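Local coordinates for Slr0280 protein (PDB 5H3K) that is of unknown function but carries a phosphodiester glycosidase domain of the NAGPA family, and so may cleave sugars from phosphodiester linkages, at residues Q358-R361 with S362-L366; A400-N404 with S405-Q409; Q469-A472 with G473-A476. One frame throughout, in Å; residues are numbered along the deposited sequence.

Interaction 1 (Q358-R361 with S362-L366)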
ATOM      1  N   GLN A 358      -2.095  -8.247  19.817  1.00  5.05           N
ATOM      2  CA  GLN A 358      -2.657  -9.543  20.218  1.00  6.20           C
ATOM      3  C   GLN A 358      -4.138  -9.715  19.901  1.00  9.73           C
ATOM      4  O   GLN A 358      -4.796 -10.601  20.440  1.00 13.09           O
ATOM      5  CB  GLN A 358      -2.395  -9.846  21.703  1.00 11.39           C
ATOM      6  CG  GLN A 358      -0.921 -10.042  22.055  1.00 10.54           C
ATOM      7  CD  GLN A 358      -0.716 -10.759  23.393  1.00 13.43           C
ATOM      8  OE1 GLN A 358      -1.519 -11.603  23.796  1.00 11.14           O
ATOM      9  NE2 GLN A 358       0.371 -10.427  24.075  1.00 11.18           N
ATOM     10  N   ASN A 359      -4.653  -8.861  19.031  1.00  7.38           N
ATOM     11  CA  ASN A 359      -6.036  -8.939  18.569  1.00 10.37           C
ATOM     12  C   ASN A 359      -6.098  -9.499  17.142  1.00  9.06           C
ATOM     13  O   ASN A 359      -5.606  -8.877  16.191  1.00  7.26           O
ATOM     14  CB  ASN A 359      -6.659  -7.539  18.614  1.00 10.28           C
ATOM     15  CG  ASN A 359      -8.117  -7.539  18.222  1.00 19.27           C
ATOM     16  OD1 ASN A 359      -8.886  -8.414  18.630  1.00 22.94           O
ATOM     17  ND2 ASN A 359      -8.510  -6.557  17.412  1.00 23.71           N
ATOM     18  N   TRP A 360      -6.712 -10.668  16.984  1.00  8.64           N
ATOM     19  CA  TRP A 360      -6.741 -11.338  15.684  1.00  6.67           C
ATOM     20  C   TRP A 360      -7.905 -10.877  14.824  1.00  7.46           C
ATOM     21  O   TRP A 360      -9.068 -11.178  15.105  1.00 10.60           O
ATOM     22  CB  TRP A 360      -6.774 -12.857  15.878  1.00  8.29           C
ATOM     23  CG  TRP A 360      -5.456 -13.354  16.367  1.00 10.75           C
ATOM     24  CD1 TRP A 360      -4.951 -13.232  17.630  1.00 11.94           C
ATOM     25  CD2 TRP A 360      -4.446 -14.013  15.590  1.00  7.56           C
ATOM     26  NE1 TRP A 360      -3.688 -13.787  17.688  1.00 14.28           N
ATOM     27  CE2 TRP A 360      -3.358 -14.275  16.451  1.00 10.75           C
ATOM     28  CE3 TRP A 360      -4.357 -14.401  14.250  1.00  7.15           C
ATOM     29  CZ2 TRP A 360      -2.188 -14.919  16.012  1.00  9.40           C
ATOM     30  CZ3 TRP A 360      -3.201 -15.046  13.819  1.00  5.63           C
ATOM     31  CH2 TRP A 360      -2.140 -15.303  14.694  1.00  8.15           C
ATOM     32  N   ARG A 361      -7.584 -10.138  13.775  1.00  5.14           N
ATOM     33  CA  ARG A 361      -8.594  -9.634  12.855  1.00  5.02           C
ATOM     34  C   ARG A 361      -8.995 -10.720  11.854  1.00  6.44           C
ATOM     35  O   ARG A 361     -10.144 -10.773  11.413  1.00  7.04           O
ATOM     36  CB  ARG A 361      -8.063  -8.408  12.117  1.00  6.21           C
ATOM     37  CG  ARG A 361      -7.647  -7.249  13.030  1.00 16.35           C
ATOM     38  CD  ARG A 361      -8.850  -6.496  13.603  1.00 18.67           C
ATOM     39  NE  ARG A 361      -9.804  -6.050  12.582  1.00 18.05           N
ATOM     40  CZ  ARG A 361      -9.808  -4.840  12.017  1.00 24.71           C
ATOM     41  NH1 ARG A 361      -8.888  -3.932  12.343  1.00 28.62           N
ATOM     42  NH2 ARG A 361     -10.731  -4.535  11.107  1.00 21.31           N
ATOM     43  N   SER A 362      -8.041 -11.576  11.493  1.00  4.77           N
ATOM     44  CA  SER A 362      -8.282 -12.656  10.544  1.00  5.12           C
ATOM     45  C   SER A 362      -7.296 -13.784  10.825  1.00  4.79           C
ATOM     46  O   SER A 362      -6.145 -13.524  11.133  1.00  4.67           O
ATOM     47  CB  SER A 362      -8.115 -12.138   9.120  1.00  6.55           C
ATOM     48  OG  SER A 362      -8.567 -13.120   8.197  1.00  9.81           O
ATOM     49  N   GLY A 363      -7.737 -15.032  10.764  1.00  4.39           N
ATOM     50  CA  GLY A 363      -6.850 -16.126  11.132  1.00  4.49           C
ATOM     51  C   GLY A 363      -6.003 -16.634   9.978  1.00  5.06           C
ATOM     52  O   GLY A 363      -6.344 -16.411   8.814  1.00  5.33           O
ATOM     53  N   PRO A 364      -4.911 -17.357  10.293  1.00  4.63           N
ATOM     54  CA  PRO A 364      -4.028 -17.932   9.271  1.00  4.48           C
ATOM     55  C   PRO A 364      -4.743 -19.052   8.518  1.00  6.89           C
ATOM     56  O   PRO A 364      -5.622 -19.735   9.082  1.00  5.85           O
ATOM     57  CB  PRO A 364      -2.871 -18.538  10.089  1.00  5.50           C
ATOM     58  CG  PRO A 364      -3.107 -18.124  11.528  1.00  8.82           C
ATOM     59  CD  PRO A 364      -4.578 -17.860  11.636  1.00  7.41           C
ATOM     60  N   ILE A 365      -4.382 -19.237   7.255  1.00  4.20           N
ATOM     61  CA  ILE A 365      -4.873 -20.388   6.497  1.00  5.81           C
ATOM     62  C   ILE A 365      -3.755 -21.085   5.721  1.00  9.01           C
ATOM     63  O   ILE A 365      -2.743 -20.453   5.375  1.00  6.06           O
ATOM     64  CB  ILE A 365      -6.021 -20.014   5.515  1.00  7.15           C
ATOM     65  CG1 ILE A 365      -5.513 -19.118   4.378  1.00  6.34           C
ATOM     66  CG2 ILE A 365      -7.202 -19.361   6.249  1.00  8.58           C
ATOM     67  CD1 ILE A 365      -6.519 -18.959   3.241  1.00  7.92           C
ATOM     68  N   LEU A 366      -3.942 -22.389   5.479  1.00  7.73           N
ATOM     69  CA  LEU A 366      -3.121 -23.188   4.561  1.00  7.72           C
ATOM     70  C   LEU A 366      -1.621 -23.232   4.897  1.00  7.10           C
ATOM     71  O   LEU A 366      -0.795 -23.446   4.022  1.00  8.53           O
ATOM     72  CB  LEU A 366      -3.346 -22.725   3.118  1.00  7.19           C
ATOM     73  CG  LEU A 366      -4.758 -23.028   2.614  1.00 12.46           C
ATOM     74  CD1 LEU A 366      -5.063 -22.251   1.327  1.00 11.62           C
ATOM     75  CD2 LEU A 366      -4.904 -24.531   2.395  1.00 15.24           C
TER

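Interaction 2 (A400-N404 with S405-Q409)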
ATOM      1  N   ALA A 400     -10.755 -25.762  17.024  1.00 13.28           N
ATOM      2  CA  ALA A 400     -11.228 -24.897  15.955  1.00 11.21           C
ATOM      3  C   ALA A 400     -10.031 -24.518  15.082  1.00 11.09           C
ATOM      4  O   ALA A 400      -8.992 -24.098  15.592  1.00 13.27           O
ATOM      5  CB  ALA A 400     -11.878 -23.661  16.538  1.00 11.27           C
ATOM      6  N   ASN A 401     -10.170 -24.674  13.771  1.00 12.45           N
ATOM      7  CA  ASN A 401      -9.047 -24.442  12.870  1.00 13.48           C
ATOM      8  C   ASN A 401      -9.175 -23.202  11.988  1.00 14.07           C
ATOM      9  O   ASN A 401      -8.290 -22.929  11.168  1.00 10.69           O
ATOM     10  CB  ASN A 401      -8.818 -25.673  11.985  1.00 13.72           C
ATOM     11  CG  ASN A 401      -8.293 -26.862  12.767  1.00 20.46           C
ATOM     12  OD1 ASN A 401      -8.852 -27.960  12.695  1.00 25.12           O
ATOM     13  ND2 ASN A 401      -7.222 -26.648  13.529  1.00 16.60           N
ATOM     14  N   TYR A 402     -10.275 -22.471  12.140  1.00  7.01           N
ATOM     15  CA  TYR A 402     -10.502 -21.255  11.369  1.00 10.94           C
ATOM     16  C   TYR A 402     -11.006 -20.165  12.299  1.00 10.76           C
ATOM     17  O   TYR A 402     -11.899 -20.397  13.117  1.00  8.67           O
ATOM     18  CB  TYR A 402     -11.501 -21.518  10.235  1.00  9.17           C
ATOM     19  CG  TYR A 402     -11.083 -22.704   9.404  1.00  8.79           C
ATOM     20  CD1 TYR A 402     -10.135 -22.566   8.394  1.00 12.56           C
ATOM     21  CD2 TYR A 402     -11.590 -23.972   9.665  1.00 14.55           C
ATOM     22  CE1 TYR A 402      -9.725 -23.657   7.650  1.00 11.70           C
ATOM     23  CE2 TYR A 402     -11.185 -25.074   8.926  1.00 12.45           C
ATOM     24  CZ  TYR A 402     -10.254 -24.909   7.925  1.00 18.08           C
ATOM     25  OH  TYR A 402      -9.854 -26.010   7.192  1.00 18.80           O
ATOM     26  N   LEU A 403     -10.425 -18.977  12.188  1.00  7.86           N
ATOM     27  CA  LEU A 403     -10.807 -17.872  13.054  1.00  5.37           C
ATOM     28  C   LEU A 403     -10.990 -16.642  12.192  1.00  5.74           C
ATOM     29  O   LEU A 403     -10.077 -16.282  11.443  1.00  5.09           O
ATOM     30  CB  LEU A 403      -9.695 -17.620  14.079  1.00  5.72           C
ATOM     31  CG  LEU A 403      -9.805 -16.365  14.958  1.00  6.69           C
ATOM     32  CD1 LEU A 403     -11.063 -16.448  15.819  1.00  8.06           C
ATOM     33  CD2 LEU A 403      -8.543 -16.210  15.835  1.00  7.09           C
ATOM     34  N   ASN A 404     -12.154 -16.008  12.286  1.00  5.74           N
ATOM     35  CA  ASN A 404     -12.407 -14.762  11.569  1.00  7.15           C
ATOM     36  C   ASN A 404     -11.933 -14.805  10.116  1.00  8.76           C
ATOM     37  O   ASN A 404     -11.215 -13.912   9.665  1.00  6.42           O
ATOM     38  CB  ASN A 404     -11.747 -13.589  12.308  1.00  5.95           C
ATOM     39  CG  ASN A 404     -12.425 -13.297  13.639  1.00  8.48           C
ATOM     40  OD1 ASN A 404     -13.587 -13.641  13.819  1.00  8.65           O
ATOM     41  ND2 ASN A 404     -11.709 -12.675  14.570  1.00  8.81           N
ATOM     42  N   SER A 405     -12.332 -15.842   9.384  1.00  7.67           N
ATOM     43  CA  SER A 405     -11.794 -16.054   8.042  1.00  7.47           C
ATOM     44  C   SER A 405     -12.864 -16.197   6.962  1.00  8.20           C
ATOM     45  O   SER A 405     -13.930 -16.785   7.188  1.00  6.92           O
ATOM     46  CB  SER A 405     -10.878 -17.290   8.031  1.00  6.38           C
ATOM     47  OG  SER A 405     -10.312 -17.518   6.737  1.00  6.62           O
ATOM     48  N   GLY A 406     -12.565 -15.671   5.780  1.00  7.10           N
ATOM     49  CA  GLY A 406     -13.392 -15.914   4.608  1.00  5.55           C
ATOM     50  C   GLY A 406     -13.117 -17.261   3.970  1.00  8.00           C
ATOM     51  O   GLY A 406     -13.772 -17.639   2.984  1.00  8.37           O
ATOM     52  N   TYR A 407     -12.154 -18.004   4.522  1.00  8.05           N
ATOM     53  CA  TYR A 407     -11.790 -19.294   3.950  1.00  7.61           C
ATOM     54  C   TYR A 407     -12.689 -20.438   4.451  1.00 11.02           C
ATOM     55  O   TYR A 407     -12.764 -20.724   5.649  1.00 10.22           O
ATOM     56  CB  TYR A 407     -10.313 -19.594   4.217  1.00  8.29           C
ATOM     57  CG  TYR A 407      -9.812 -20.875   3.580  1.00 10.73           C
ATOM     58  CD1 TYR A 407      -9.813 -21.037   2.199  1.00 12.19           C
ATOM     59  CD2 TYR A 407      -9.320 -21.902   4.361  1.00 12.13           C
ATOM     60  CE1 TYR A 407      -9.350 -22.216   1.612  1.00 13.16           C
ATOM     61  CE2 TYR A 407      -8.841 -23.081   3.783  1.00 16.58           C
ATOM     62  CZ  TYR A 407      -8.866 -23.229   2.410  1.00 14.80           C
ATOM     63  OH  TYR A 407      -8.398 -24.401   1.843  1.00 19.56           O
ATOM     64  N   VAL A 408     -13.366 -21.099   3.520  1.00 11.85           N
ATOM     65  CA  VAL A 408     -14.375 -22.099   3.872  1.00 12.60           C
ATOM     66  C   VAL A 408     -13.936 -23.538   3.618  1.00 11.95           C
ATOM     67  O   VAL A 408     -13.706 -23.949   2.472  1.00 13.17           O
ATOM     68  CB  VAL A 408     -15.690 -21.839   3.121  1.00 14.00           C
ATOM     69  CG1 VAL A 408     -16.743 -22.837   3.553  1.00 18.40           C
ATOM     70  CG2 VAL A 408     -16.176 -20.435   3.369  1.00 14.21           C
ATOM     71  N   GLN A 409     -13.826 -24.300   4.704  1.00 15.27           N
ATOM     72  CA  GLN A 409     -13.574 -25.736   4.641  1.00 14.18           C
ATOM     73  C   GLN A 409     -14.397 -26.434   5.722  1.00 16.90           C
ATOM     74  O   GLN A 409     -14.842 -25.804   6.680  1.00 14.90           O
ATOM     75  CB  GLN A 409     -12.091 -26.048   4.851  1.00 17.21           C
ATOM     76  CG  GLN A 409     -11.151 -25.534   3.762  1.00 17.49           C
ATOM     77  CD  GLN A 409     -11.363 -26.209   2.411  1.00 22.90           C
ATOM     78  OE1 GLN A 409     -11.824 -27.347   2.336  1.00 30.08           O
ATOM     79  NE2 GLN A 409     -11.023 -25.502   1.334  1.00 28.59           N
TER

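Interaction 3 (Q469-A472 with G473-A476)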
ATOM      1  N   GLN A 469     -18.954 -31.366  12.577  1.00 19.83           N
ATOM      2  CA  GLN A 469     -17.739 -31.806  13.243  1.00 21.30           C
ATOM      3  C   GLN A 469     -17.901 -31.835  14.757  1.00 20.48           C
ATOM      4  O   GLN A 469     -17.028 -32.333  15.474  1.00 23.32           O
ATOM      5  CB  GLN A 469     -16.573 -30.901  12.853  1.00 21.34           C
ATOM      6  CG  GLN A 469     -16.368 -30.807  11.355  1.00 25.76           C
ATOM      7  CD  GLN A 469     -16.002 -32.143  10.744  1.00 26.74           C
ATOM      8  OE1 GLN A 469     -14.929 -32.681  11.012  1.00 33.03           O
ATOM      9  NE2 GLN A 469     -16.895 -32.690   9.929  1.00 30.32           N
ATOM     10  N   ILE A 470     -19.011 -31.280  15.239  1.00 17.06           N
ATOM     11  CA  ILE A 470     -19.236 -31.171  16.680  1.00 21.13           C
ATOM     12  C   ILE A 470     -20.246 -32.218  17.137  1.00 17.78           C
ATOM     13  O   ILE A 470     -21.420 -32.147  16.769  1.00 18.09           O
ATOM     14  CB  ILE A 470     -19.725 -29.753  17.092  1.00 21.25           C
ATOM     15  CG1 ILE A 470     -18.697 -28.688  16.686  1.00 16.73           C
ATOM     16  CG2 ILE A 470     -19.959 -29.686  18.596  1.00 16.53           C
ATOM     17  CD1 ILE A 470     -19.068 -27.264  17.090  1.00 14.59           C
ATOM     18  N   PRO A 471     -19.783 -33.193  17.938  1.00 22.87           N
ATOM     19  CA  PRO A 471     -20.629 -34.272  18.463  1.00 23.32           C
ATOM     20  C   PRO A 471     -21.808 -33.700  19.232  1.00 27.73           C
ATOM     21  O   PRO A 471     -21.671 -32.654  19.876  1.00 23.90           O
ATOM     22  CB  PRO A 471     -19.698 -35.014  19.425  1.00 25.65           C
ATOM     23  CG  PRO A 471     -18.309 -34.690  18.962  1.00 26.80           C
ATOM     24  CD  PRO A 471     -18.397 -33.279  18.432  1.00 23.50           C
ATOM     25  N   ALA A 472     -22.954 -34.371  19.171  1.00 28.11           N
ATOM     26  CA  ALA A 472     -24.158 -33.886  19.837  1.00 26.39           C
ATOM     27  C   ALA A 472     -23.983 -33.788  21.349  1.00 25.26           C
ATOM     28  O   ALA A 472     -23.303 -34.613  21.973  1.00 24.62           O
ATOM     29  CB  ALA A 472     -25.358 -34.762  19.492  1.00 30.72           C
ATOM     30  N   GLY A 473     -24.577 -32.747  21.924  1.00 28.20           N
ATOM     31  CA  GLY A 473     -24.620 -32.587  23.365  1.00 26.15           C
ATOM     32  C   GLY A 473     -23.388 -31.963  23.991  1.00 23.86           C
ATOM     33  O   GLY A 473     -23.413 -31.610  25.170  1.00 30.11           O
ATOM     34  N   VAL A 474     -22.314 -31.826  23.216  1.00 18.05           N
ATOM     35  CA  VAL A 474     -21.064 -31.262  23.724  1.00 18.48           C
ATOM     36  C   VAL A 474     -21.217 -29.781  24.091  1.00 12.94           C
ATOM     37  O   VAL A 474     -20.673 -29.321  25.099  1.00 15.76           O
ATOM     38  CB  VAL A 474     -19.921 -31.454  22.696  1.00 20.50           C
ATOM     39  CG1 VAL A 474     -18.655 -30.744  23.141  1.00 16.23           C
ATOM     40  CG2 VAL A 474     -19.642 -32.938  22.497  1.00 24.02           C
ATOM     41  N   LEU A 475     -21.962 -29.046  23.270  1.00 13.91           N
ATOM     42  CA  LEU A 475     -22.186 -27.615  23.500  1.00 11.11           C
ATOM     43  C   LEU A 475     -23.627 -27.291  23.885  1.00 15.03           C
ATOM     44  O   LEU A 475     -24.277 -26.455  23.245  1.00 13.96           O
ATOM     45  CB  LEU A 475     -21.806 -26.807  22.259  1.00 10.70           C
ATOM     46  CG  LEU A 475     -20.335 -26.870  21.849  1.00 12.11           C
ATOM     47  CD1 LEU A 475     -20.073 -25.953  20.650  1.00 12.52           C
ATOM     48  CD2 LEU A 475     -19.439 -26.512  23.012  1.00 11.54           C
ATOM     49  N   ALA A 476     -24.125 -27.939  24.934  1.00 13.65           N
ATOM     50  CA  ALA A 476     -25.470 -27.648  25.435  1.00 11.91           C
ATOM     51  C   ALA A 476     -25.590 -26.196  25.911  1.00  9.33           C
ATOM     52  O   ALA A 476     -24.621 -25.622  26.418  1.00  9.14           O
ATOM     53  CB  ALA A 476     -25.828 -28.605  26.561  1.00 14.87           C
TER

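Interaction 1 (Q358-R361 with S362-L366)
Trp360 and Pro364, four residues apart round a corner of the chain, make the main side-chain contact here. The six-membered part of the indole does the touching: Trp360 CZ3 lies 3.8 Å from Pro364 CD and equally near CG of the same ring. The two side chains cross at about a right angle, and the proline approaches the indole obliquely, so this is apolar contact rather than ring stacking. The torsions put the indole there: Trp360 CG is anti to its own carbonyl carbon (chi1 -72°), and chi2 of 75° turns the benzo edge along the chain, where Trp360 CE3 meets Ser362 O at 3.7 Å, near the ring plane. Trp355 stacks on the same indole, and Leu384 and Leu386 of strand 379-392 pack against Pro364.

The corner itself is a classic beta bulge, in which Arg361 and Ser362 both face Val354. Their side chains part company after it. Arg361 is bent at chi2 and chi3 (-53° at the latter), and its guanidinium leads away to the carbonyl of Asn315. The Ser362 hydroxyl is hydrogen-bonded with Gly352 O. With no hydrogen bond joining 358-361 to 362-366, the contact between them is chiefly hydrophobic, while Arg361 NH1 and NH2 and Ser362 OG find their partners elsewhere in the fold.

Interaction 2 (A400-N404 with S405-Q409)
Tyr402, on whose ring face Asn401 CB sits 3.8 Å above the plane, is the first residue of 400-404 to touch 405-409. Its CG stands anti to the carbonyl carbon (chi1 -52°), which sends the ring toward the loop that follows. Two parts of that ring are engaged. Tyr402 CE1 comes to 3.7 Å from Tyr407 CD2, near the plane of the Tyr407 ring and so at its edge, while the phenol oxygen reaches further and packs tightly, Tyr402 OH lying 3.2 Å from Gln409 CB. With an alanine here, the Tyr407 edge and the Gln409 methylene would probably lose their shared partner, and a gap would open between strand 397-403 and the loop.

The loop links parallel neighbours in one sheet, strands 397-403 and 411-415, and begins with an ST turn: Ser405 OG accepts from Tyr407 N at 2.9 Å with an N-H...O angle of 160°, fixing the backbone from which the Tyr407 ring swings out. Leu403 sets off from the backbone away from this loop, and its side chain touches Leu386 and Glu388 of strand 379-392, but Leu403 O packs 3.6 Å from Ser405 CB. At Asn404 the chain takes a left-handed conformation (phi 45°) and turns into the loop; its OD1 accepts from Thr416 N, just beyond strand 411-415.

Interaction 3 (Q469-A472 with G473-A476)
Val474 folds back over Pro471, and the two residues between them, Ala472 and Gly473, form the bend that brings them together. The valine does most of the side-chain touching through one branch: Val474 CG2 is 3.7 Å from Pro471 CB and also lies 3.3 Å from Pro471 O. That methyl is placed by chi1 of 174°, which leaves CG1 anti to the backbone N and turns CG2 back to the proline, the two side chains crossing at a slant.

The bend is a type II beta turn from Pro471 to Val474. Ala472 occupies its second position in a polyproline II conformation; its CB sets off away from 473-476, yet Ala472 CB still lies 3.3 Å from Gly473 N. Gly473 occupies the third position with phi 83°, a positive value that favours glycine.

Flanking the turn, which lies in the loop between strands 460-466 and 481-488, Ile470 CD1 meets Leu475 CD1 at 3.9 Å, the side chains crossing at about a right angle. Both also rest on Leu398 of strand 397-403 and Tyr433 of strand 430-436, and the carboxylate of Asp465 holds the loop's entry by accepting from the backbone N atoms of Gln469 and Ile470.

Interactions 1 and 2 touch directly, with centres 9 Å apart. Asn404 meets the bulge and the residue before it: Asn404 ND2 is 3.1 Å from Trp360 O, and Asn404 O is 3.1 Å from Ser362 OG, both probable hydrogen bonds. Further along, Leu366 CD2 packs 3.5 Å from Tyr407 OH. Interaction 3 stands apart, its nearest atoms about 7 Å from interaction 2 and about 16 Å from interaction 1, and its centre lies about 43 Å from the centre of the chain. Strand 397-403, which leads into interaction 2, also packs against the loop of interaction 3, with the two centres about 19 Å apart. None of the three can be tied to a known active site.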